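Cortical-lytic enzyme (Bacillus cereus, PDB 4S3J) cleaves cortex peptidoglycan during spore germination as an N-acetylglucosaminidase, recognising the muramic acid delta-lactam of spore peptidoglycan and acting on partially degraded material. Local coordinates at residues A[25-28]-A[29-33]; A[39-42]-A[43-46]; A[11-14]-A[15-18]; A[384-387]-A[388-391]. All blocks are in the same frame, centred on the assembly; numbering follows the deposited sequence.

Contact 1: residues A[25-28]-A[29-33]; sequences PDEI and VKDNG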
loop_
_atom_site.group_PDB
_atom_site.type_symbol
_atom_site.label_atom_id
_atom_site.label_comp_id
_atom_site.label_asym_id
_atom_site.label_seq_id
_atom_site.Cartn_x
_atom_site.Cartn_y
_atom_site.Cartn_z
ATOM N N PRO A 25 5.234 -25.235 -14.656
ATOM C CA PRO A 25 6.185 -24.732 -13.663
ATOM C C PRO A 25 6.638 -23.319 -13.992
ATOM O O PRO A 25 6.830 -22.502 -13.097
ATOM C CB PRO A 25 7.360 -25.718 -13.767
ATOM C CG PRO A 25 6.776 -26.945 -14.344
ATOM C CD PRO A 25 5.660 -26.530 -15.228
ATOM N N ASP A 26 6.830 -23.054 -15.284
ATOM C CA ASP A 26 7.338 -21.760 -15.713
ATOM C C ASP A 26 6.356 -20.649 -15.335
ATOM O O ASP A 26 6.767 -19.580 -14.918
ATOM C CB ASP A 26 7.577 -21.758 -17.227
ATOM C CG ASP A 26 8.873 -22.458 -17.629
ATOM O OD1 ASP A 26 9.696 -22.793 -16.749
ATOM O OD2 ASP A 26 9.065 -22.666 -18.845
ATOM N N GLU A 27 5.062 -20.923 -15.465
ATOM C CA GLU A 27 4.034 -19.938 -15.130
ATOM C C GLU A 27 4.018 -19.600 -13.640
ATOM O O GLU A 27 3.934 -18.436 -13.256
ATOM C CB GLU A 27 2.678 -20.476 -15.559
ATOM C CG GLU A 27 1.560 -19.471 -15.575
ATOM C CD GLU A 27 0.417 -19.930 -16.456
ATOM O OE1 GLU A 27 0.658 -20.170 -17.658
ATOM O OE2 GLU A 27 -0.715 -20.063 -15.948
ATOM N N ILE A 28 4.120 -20.626 -12.798
ATOM C CA ILE A 28 4.173 -20.413 -11.353
ATOM C C ILE A 28 5.414 -19.603 -10.956
ATOM O O ILE A 28 5.345 -18.681 -10.133
ATOM C CB ILE A 28 4.154 -21.746 -10.613
ATOM C CG1 ILE A 28 2.815 -22.456 -10.877
ATOM C CG2 ILE A 28 4.372 -21.545 -9.099
ATOM C CD1 ILE A 28 2.693 -23.840 -10.256
ATOM N N VAL A 29 6.554 -19.936 -11.553
ATOM C CA VAL A 29 7.784 -19.220 -11.262
ATOM C C VAL A 29 7.637 -17.742 -11.678
ATOM O O VAL A 29 7.973 -16.850 -10.907
ATOM C CB VAL A 29 8.999 -19.865 -11.989
ATOM C CG1 VAL A 29 10.204 -18.957 -11.943
ATOM C CG2 VAL A 29 9.336 -21.227 -11.372
ATOM N N LYS A 30 7.112 -17.492 -12.876
ATOM C CA LYS A 30 7.019 -16.121 -13.376
ATOM C C LYS A 30 6.043 -15.296 -12.553
ATOM O O LYS A 30 6.375 -14.185 -12.139
ATOM C CB LYS A 30 6.595 -16.100 -14.850
ATOM C CG LYS A 30 6.574 -14.675 -15.446
ATOM C CD LYS A 30 5.898 -14.588 -16.812
ATOM C CE LYS A 30 6.818 -15.042 -17.938
ATOM N NZ LYS A 30 7.899 -14.041 -18.215
ATOM N N ASP A 31 4.846 -15.830 -12.327
ATOM C CA ASP A 31 3.801 -15.090 -11.622
ATOM C C ASP A 31 4.168 -14.737 -10.194
ATOM O O ASP A 31 3.639 -13.774 -9.635
ATOM C CB ASP A 31 2.493 -15.876 -11.604
ATOM C CG ASP A 31 1.872 -16.023 -12.977
ATOM O OD1 ASP A 31 2.267 -15.277 -13.899
ATOM O OD2 ASP A 31 0.953 -16.853 -13.120
ATOM N N ASN A 32 5.045 -15.523 -9.589
ATOM C CA ASN A 32 5.394 -15.330 -8.194
ATOM C C ASN A 32 6.813 -14.810 -7.982
ATOM O O ASN A 32 7.290 -14.770 -6.838
ATOM C CB ASN A 32 5.190 -16.648 -7.456
ATOM C CG ASN A 32 3.731 -17.028 -7.384
ATOM O OD1 ASN A 32 2.991 -16.518 -6.559
ATOM N ND2 ASN A 32 3.306 -17.925 -8.269
ATOM N N GLY A 33 7.479 -14.461 -9.080
ATOM C CA GLY A 33 8.822 -13.904 -9.007
ATOM C C GLY A 33 9.782 -14.826 -8.290
ATOM O O GLY A 33 10.621 -14.389 -7.503
#

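Contact 2: residues A[39-42]-A[43-46]; sequences TLVV and GQAL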
loop_
_atom_site.group_PDB
_atom_site.type_symbol
_atom_site.label_atom_id
_atom_site.label_comp_id
_atom_site.label_asym_id
_atom_site.label_seq_id
_atom_site.Cartn_x
_atom_site.Cartn_y
_atom_site.Cartn_z
ATOM N N THR A 39 13.706 -23.911 -3.221
ATOM C CA THR A 39 12.600 -24.649 -2.655
ATOM C C THR A 39 11.447 -23.715 -2.292
ATOM O O THR A 39 11.642 -22.491 -2.109
ATOM C CB THR A 39 13.049 -25.389 -1.403
ATOM O OG1 THR A 39 13.528 -24.415 -0.471
ATOM C CG2 THR A 39 14.171 -26.358 -1.737
ATOM N N LEU A 40 10.242 -24.278 -2.231
ATOM C CA LEU A 40 9.095 -23.578 -1.670
ATOM C C LEU A 40 9.088 -23.711 -0.151
ATOM O O LEU A 40 9.545 -24.715 0.413
ATOM C CB LEU A 40 7.782 -24.109 -2.253
ATOM C CG LEU A 40 7.591 -23.976 -3.769
ATOM C CD1 LEU A 40 6.252 -24.542 -4.201
ATOM C CD2 LEU A 40 7.719 -22.519 -4.233
ATOM N N VAL A 41 8.538 -22.695 0.504
ATOM C CA VAL A 41 8.401 -22.661 1.947
ATOM C C VAL A 41 6.974 -22.989 2.358
ATOM O O VAL A 41 6.034 -22.407 1.839
ATOM C CB VAL A 41 8.814 -21.258 2.492
ATOM C CG1 VAL A 41 8.597 -21.172 4.008
ATOM C CG2 VAL A 41 10.235 -20.970 2.150
ATOM N N VAL A 42 6.794 -23.946 3.270
ATOM C CA VAL A 42 5.466 -24.267 3.779
ATOM C C VAL A 42 4.842 -23.003 4.378
ATOM O O VAL A 42 5.478 -22.306 5.180
ATOM C CB VAL A 42 5.520 -25.408 4.833
ATOM C CG1 VAL A 42 4.153 -25.657 5.461
ATOM C CG2 VAL A 42 6.028 -26.654 4.181
ATOM N N GLY A 43 3.619 -22.682 3.968
ATOM C CA GLY A 43 2.944 -21.477 4.429
ATOM C C GLY A 43 3.090 -20.270 3.517
ATOM O O GLY A 43 2.427 -19.252 3.714
ATOM N N GLN A 44 3.975 -20.370 2.523
ATOM C CA GLN A 44 4.153 -19.360 1.477
ATOM C C GLN A 44 2.873 -19.271 0.654
ATOM O O GLN A 44 2.219 -20.276 0.373
ATOM C CB GLN A 44 5.366 -19.743 0.593
ATOM C CG GLN A 44 5.700 -18.860 -0.526
ATOM C CD GLN A 44 6.930 -19.307 -1.300
ATOM O OE1 GLN A 44 7.566 -20.356 -1.048
ATOM N NE2 GLN A 44 7.296 -18.486 -2.236
ATOM N N ALA A 45 2.482 -18.050 0.292
ATOM C CA ALA A 45 1.295 -17.845 -0.528
ATOM C C ALA A 45 1.667 -17.576 -1.970
ATOM O O ALA A 45 2.371 -16.596 -2.262
ATOM C CB ALA A 45 0.487 -16.658 0.007
ATOM N N LEU A 46 1.166 -18.422 -2.870
ATOM C CA LEU A 46 1.447 -18.311 -4.288
ATOM C C LEU A 46 0.159 -17.964 -5.021
ATOM O O LEU A 46 -0.949 -18.282 -4.539
ATOM C CB LEU A 46 1.998 -19.612 -4.876
ATOM C CG LEU A 46 3.303 -20.120 -4.257
ATOM C CD1 LEU A 46 3.631 -21.485 -4.840
ATOM C CD2 LEU A 46 4.446 -19.149 -4.431
#

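Contact 3: residues A[11-14]-A[15-18]; sequences GDSV and YSLA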
loop_
_atom_site.group_PDB
_atom_site.type_symbol
_atom_site.label_atom_id
_atom_site.label_comp_id
_atom_site.label_asym_id
_atom_site.label_seq_id
_atom_site.Cartn_x
_atom_site.Cartn_y
_atom_site.Cartn_z
ATOM N N GLY A 11 5.936 -30.743 1.134
ATOM C CA GLY A 11 6.233 -31.559 -0.036
ATOM C C GLY A 11 6.035 -30.902 -1.382
ATOM O O GLY A 11 6.476 -31.425 -2.410
ATOM N N ASP A 12 5.350 -29.765 -1.396
ATOM C CA ASP A 12 5.069 -29.058 -2.654
ATOM C C ASP A 12 6.325 -28.496 -3.320
ATOM O O ASP A 12 7.236 -27.982 -2.653
ATOM C CB ASP A 12 4.141 -27.869 -2.424
ATOM C CG ASP A 12 2.696 -28.229 -2.142
ATOM O OD1 ASP A 12 2.252 -29.375 -2.378
ATOM O OD2 ASP A 12 1.963 -27.298 -1.697
ATOM N N SER A 13 6.350 -28.577 -4.643
ATOM C CA SER A 13 7.318 -27.874 -5.485
ATOM C C SER A 13 6.574 -27.166 -6.616
ATOM O O SER A 13 5.381 -27.393 -6.813
ATOM C CB SER A 13 8.340 -28.851 -6.048
ATOM O OG SER A 13 7.725 -29.783 -6.935
ATOM N N VAL A 14 7.247 -26.289 -7.357
ATOM C CA VAL A 14 6.593 -25.698 -8.527
ATOM C C VAL A 14 6.162 -26.798 -9.495
ATOM O O VAL A 14 5.170 -26.645 -10.189
ATOM C CB VAL A 14 7.478 -24.651 -9.246
ATOM C CG1 VAL A 14 7.762 -23.478 -8.286
ATOM C CG2 VAL A 14 8.758 -25.238 -9.767
ATOM N N TYR A 15 6.925 -27.891 -9.550
ATOM C CA TYR A 15 6.611 -29.003 -10.440
ATOM C C TYR A 15 5.362 -29.756 -9.979
ATOM O O TYR A 15 4.438 -30.007 -10.774
ATOM C CB TYR A 15 7.813 -29.945 -10.488
ATOM C CG TYR A 15 9.052 -29.277 -11.054
ATOM C CD1 TYR A 15 9.245 -29.128 -12.428
ATOM C CD2 TYR A 15 9.992 -28.717 -10.203
ATOM C CE1 TYR A 15 10.363 -28.482 -12.922
ATOM C CE2 TYR A 15 11.092 -28.066 -10.678
ATOM C CZ TYR A 15 11.285 -27.944 -12.033
ATOM O OH TYR A 15 12.407 -27.293 -12.490
ATOM N N SER A 16 5.303 -30.081 -8.685
ATOM C CA SER A 16 4.166 -30.833 -8.184
ATOM C C SER A 16 2.895 -29.988 -8.215
ATOM O O SER A 16 1.826 -30.511 -8.545
ATOM C CB SER A 16 4.442 -31.407 -6.784
ATOM O OG SER A 16 4.514 -30.419 -5.764
ATOM N N LEU A 17 2.994 -28.683 -7.919
ATOM C CA LEU A 17 1.836 -27.812 -7.978
ATOM C C LEU A 17 1.339 -27.634 -9.395
ATOM O O LEU A 17 0.142 -27.643 -9.625
ATOM C CB LEU A 17 2.157 -26.446 -7.359
ATOM C CG LEU A 17 2.251 -26.454 -5.842
ATOM C CD1 LEU A 17 2.792 -25.119 -5.364
ATOM C CD2 LEU A 17 0.922 -26.755 -5.179
ATOM N N ALA A 18 2.247 -27.505 -10.352
ATOM C CA ALA A 18 1.851 -27.421 -11.757
ATOM C C ALA A 18 1.137 -28.711 -12.169
ATOM O O ALA A 18 0.144 -28.666 -12.893
ATOM C CB ALA A 18 3.068 -27.181 -12.644
HETATM O O HOH W 1 1.913 -30.171 -4.939
#

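Contact 4: residues A[384-387]-A[388-391]; sequences FEDA and RSIQ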
loop_
_atom_site.group_PDB
_atom_site.type_symbol
_atom_site.label_atom_id
_atom_site.label_comp_id
_atom_site.label_asym_id
_atom_site.label_seq_id
_atom_site.Cartn_x
_atom_site.Cartn_y
_atom_site.Cartn_z
ATOM N N PHE A 384 5.140 -9.627 7.960
ATOM C CA PHE A 384 5.294 -9.080 6.619
ATOM C C PHE A 384 3.966 -9.094 5.858
ATOM O O PHE A 384 2.907 -9.207 6.483
ATOM C CB PHE A 384 6.444 -9.812 5.876
ATOM C CG PHE A 384 6.184 -11.236 5.511
ATOM C CD1 PHE A 384 6.199 -12.253 6.475
ATOM C CD2 PHE A 384 5.998 -11.577 4.183
ATOM C CE1 PHE A 384 5.952 -13.591 6.094
ATOM C CE2 PHE A 384 5.739 -12.906 3.807
ATOM C CZ PHE A 384 5.757 -13.907 4.755
ATOM N N GLU A 385 4.020 -8.897 4.543
ATOM C CA GLU A 385 2.825 -8.842 3.709
ATOM C C GLU A 385 2.906 -9.934 2.659
ATOM O O GLU A 385 3.979 -10.149 2.080
ATOM C CB GLU A 385 2.702 -7.489 3.025
ATOM C CG GLU A 385 2.605 -6.280 3.954
ATOM C CD GLU A 385 1.269 -6.214 4.682
ATOM O OE1 GLU A 385 0.242 -6.675 4.119
ATOM O OE2 GLU A 385 1.252 -5.729 5.829
ATOM N N ASP A 386 1.787 -10.616 2.378
ATOM C CA ASP A 386 1.767 -11.578 1.274
ATOM C C ASP A 386 0.413 -11.563 0.568
ATOM O O ASP A 386 -0.446 -10.724 0.870
ATOM C CB ASP A 386 2.134 -13.014 1.724
ATOM C CG ASP A 386 1.058 -13.711 2.568
ATOM O OD1 ASP A 386 -0.080 -13.217 2.708
ATOM O OD2 ASP A 386 1.370 -14.822 3.082
ATOM N N ALA A 387 0.225 -12.481 -0.386
ATOM C CA ALA A 387 -0.968 -12.442 -1.222
ATOM C C ALA A 387 -2.269 -12.561 -0.415
ATOM O O ALA A 387 -3.296 -11.952 -0.778
ATOM C CB ALA A 387 -0.900 -13.534 -2.286
ATOM N N ARG A 388 -2.236 -13.341 0.662
ATOM C CA ARG A 388 -3.424 -13.537 1.484
ATOM C C ARG A 388 -3.871 -12.231 2.130
ATOM O O ARG A 388 -5.064 -11.884 2.078
ATOM C CB ARG A 388 -3.171 -14.588 2.572
ATOM C CG ARG A 388 -2.952 -15.995 1.997
ATOM C CD ARG A 388 -2.456 -16.975 3.037
ATOM N NE ARG A 388 -1.104 -16.657 3.509
ATOM C CZ ARG A 388 -0.374 -17.458 4.283
ATOM N NH1 ARG A 388 -0.859 -18.631 4.669
ATOM N NH2 ARG A 388 0.845 -17.085 4.665
ATOM N N SER A 389 -2.936 -11.527 2.775
ATOM C CA SER A 389 -3.320 -10.339 3.539
ATOM C C SER A 389 -3.639 -9.192 2.582
ATOM O O SER A 389 -4.561 -8.419 2.839
ATOM C CB SER A 389 -2.250 -9.943 4.628
ATOM O OG SER A 389 -0.859 -9.646 4.279
ATOM N N ILE A 390 -2.958 -9.096 1.451
ATOM C CA ILE A 390 -3.322 -8.061 0.470
ATOM C C ILE A 390 -4.729 -8.328 -0.098
ATOM O O ILE A 390 -5.524 -7.401 -0.274
ATOM C CB ILE A 390 -2.289 -7.963 -0.676
ATOM C CG1 ILE A 390 -0.986 -7.352 -0.141
ATOM C CG2 ILE A 390 -2.798 -7.103 -1.822
ATOM C CD1 ILE A 390 -1.105 -5.856 0.269
ATOM N N GLN A 391 -5.076 -9.588 -0.353
ATOM C CA GLN A 391 -6.446 -9.886 -0.779
ATOM C C GLN A 391 -7.465 -9.478 0.291
ATOM O O GLN A 391 -8.519 -8.922 -0.041
ATOM C CB GLN A 391 -6.592 -11.366 -1.143
ATOM C CG GLN A 391 -7.950 -11.732 -1.749
ATOM C CD GLN A 391 -8.243 -10.998 -3.044
ATOM O OE1 GLN A 391 -7.571 -11.201 -4.057
ATOM N NE2 GLN A 391 -9.236 -10.106 -3.010
#

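Contact 1: residues A[25-28]-A[29-33]
With CG beside its own backbone N (chi1 -67°) and chi2 at -80° turning the amide so that ND2 faces Ile-28 O, the side chain of Asn-32 folds back along the last turn of helix 25-31. The bond from Asn-32 ND2 to Ile-28 O is 2.9 Å and nearly straight; it lies in the planes of both the carbonyl and the amide, on a lone pair of the oxygen. The same Ile-28 O also takes Asn-32 N, at 3.2 Å and with a more bent geometry, so one residue grips a single carbonyl with main chain and side chain. Ile-28 runs alongside, its CG2 3.9 Å from Asn-32 ND2. One residue earlier the bonding is regular helical: Asp-31 N to Glu-27 O measures 2.9 Å. On this flank Glu-27 and Asp-31 lie side by side, and Glu-27 OE2 is 4.6 Å from Asp-31 OD2, probably mildly unfavourable; Asp-31 OD1 has a long, weak ion pair with Arg-419 NH1. Gly-33, with positive phi, is the C-prime residue of a Schellman motif that ends the helix, Gly-33 N bonding to Lys-30 O and Leu-34 N to Val-29 O. Asn-32 OD1 accepts from Ile-47 N and Gln-416 NE2, linking the helix end to strand 45-49 and helix 415-424. Ile-28 packs against Val-14 and Leu-17 of helix 14-21, the other helix of this LysM domain.

Contact 2: residues A[39-42]-A[43-46]
A type II beta turn from Val-41 to Gln-44 leads the chain of the first LysM domain out of the loop after helix 25-31 and into strand 45-49. Gln-44 N closes it on Val-41 O at 3.0 Å. Gly-43 takes the third position of the turn with positive phi (95°), a backbone conformation that favours glycine. The second bond comes from the Gln-44 side chain: fully extended, with CG opposite the backbone N (chi1 179°), it runs back across the mouth of the turn and presents OE1 to Val-41 N. This bond is 3.0 Å from Val-41 N to Gln-44 OE1, practically linear and in the plane of the amide carbonyl. Val-41 thus has both its N-H and its C=O held by one residue, and the buried oxygen of Gln-44 is satisfied. Leu-40 crosses the glutamine at about a right angle, its CD2 3.9 Å from Gln-44 OE1. Further along, CD1 of Leu-40 meets CD1 of Leu-46 at 4.1 Å, an apolar touch between the loop and the strand. Both leucines lie on Leu-17 of helix 14-21. Val-41 and Gln-44 pack on Val-349 and Arg-353 of helix 345-354. By their backbones Leu-46 bonds to Val-6 of strand 3-7, and Gly-43 and Gln-44 to Val-8 just beyond it, where strands 45-49 and 3-7 pair antiparallel.

Contact 3: residues A[11-14]-A[15-18]
Ser-13 and Ser-16 exchange bonds at the compact start of helix 14-21. Ser-13 OG, held between its own N and carbonyl carbon (chi1 65°), turns onto the helix and accepts Ser-16 N at 3.0 Å. In return Ser-16 OG accepts Ser-13 N at 2.8 Å, an almost straight bond. Leu-17 N to Ser-13 O, 2.9 Å, starts the regular helical bonding. Buried Leu-17 fills the inner side: its CD2 comes 3.7 Å from Asp-12 OD2, the two side chains crossing at about a right angle. Asp-12 OD2 itself accepts from Arg-9 N, which ties the carboxylate to the preceding loop. The outer side is looser. There a water bridges Asp-12 OD1 and Ser-16 OG, 2.7 Å from each; it donates to OD1. The ring of Tyr-15 is exposed, with one face over CG2 of the otherwise buried Val-14, which lies 4.1 Å from the ring centroid in a CH-pi contact, while Ser-13 OG is near the ring edge. Pro-25 of the next helix touches Tyr-15 as well. Reciprocal side-chain to main-chain bonds from the N-cap and the residue three further on define a capping box, here opening the first helix of a LysM domain.

Contact 4: residues A[384-387]-A[388-391]
Asp-386 and Arg-388 are joined by a salt bridge in which the guanidinium comes side-on and gives two nitrogens to one oxygen. Arg-388 NH2 lies 2.8 Å from Asp-386 OD2, nearly along the C-O axis, and Arg-388 NE is 3.1 Å from the same OD2, on its syn side. OD2 sits near the guanidinium plane, yet carboxylate and guanidinium are turned 42° apart. The bend of the arginine at chi3 (-67°) brings its head back alongside the Asp-386 carboxylate. Arg-388 NH2 also reaches Gly-43 O of the LysM domain. The other oxygen, OD1, weakly accepts Ser-389 N while Ser-389 OG weakly accepts Asp-386 N, a capping box at the start of helix 387-400 in the family 18 TIM-barrel domain; Arg-388 N adds a further weak bond to OD1. The hydroxyl of Ser-389 donates to Glu-385 OE1 at 3.2 Å, meeting it from above the carboxylate plane, while Glu-385 OE2 is taken by Asn-323 ND2. Helical backbone bonds follow, Ile-390 N to Asp-386 O at 3.0 Å and Gln-391 N to Ala-387 O. Apolar packing is supplied from outside: Ala-387 rests on Ile-5 and Leu-420, and Ile-390 on Phe-414.

Overall arrangement
From the N terminus, contact 3 starts helix 14-21, contact 1 ends helix 25-31, and contact 2 turns the chain into strand 45-49; each is local, and they follow in series without nesting or crossing. The three enclose one LysM interior: Pro-25 of contact 1 lies against Ala-18 of contact 3, and Asn-32 OD1 of contact 1 against Leu-46 CA of contact 2. Contact 4, far along the chain in the catalytic barrel domain, begins helix 387-400 and touches contact 2, with Ala-45 packing on Asp-386, Ala-387 and Arg-388. Contacts 1 and 3 do not touch contact 4; contact 2 is the one that meets it directly, while contact 1 reaches helix 415-424 through Gln-416.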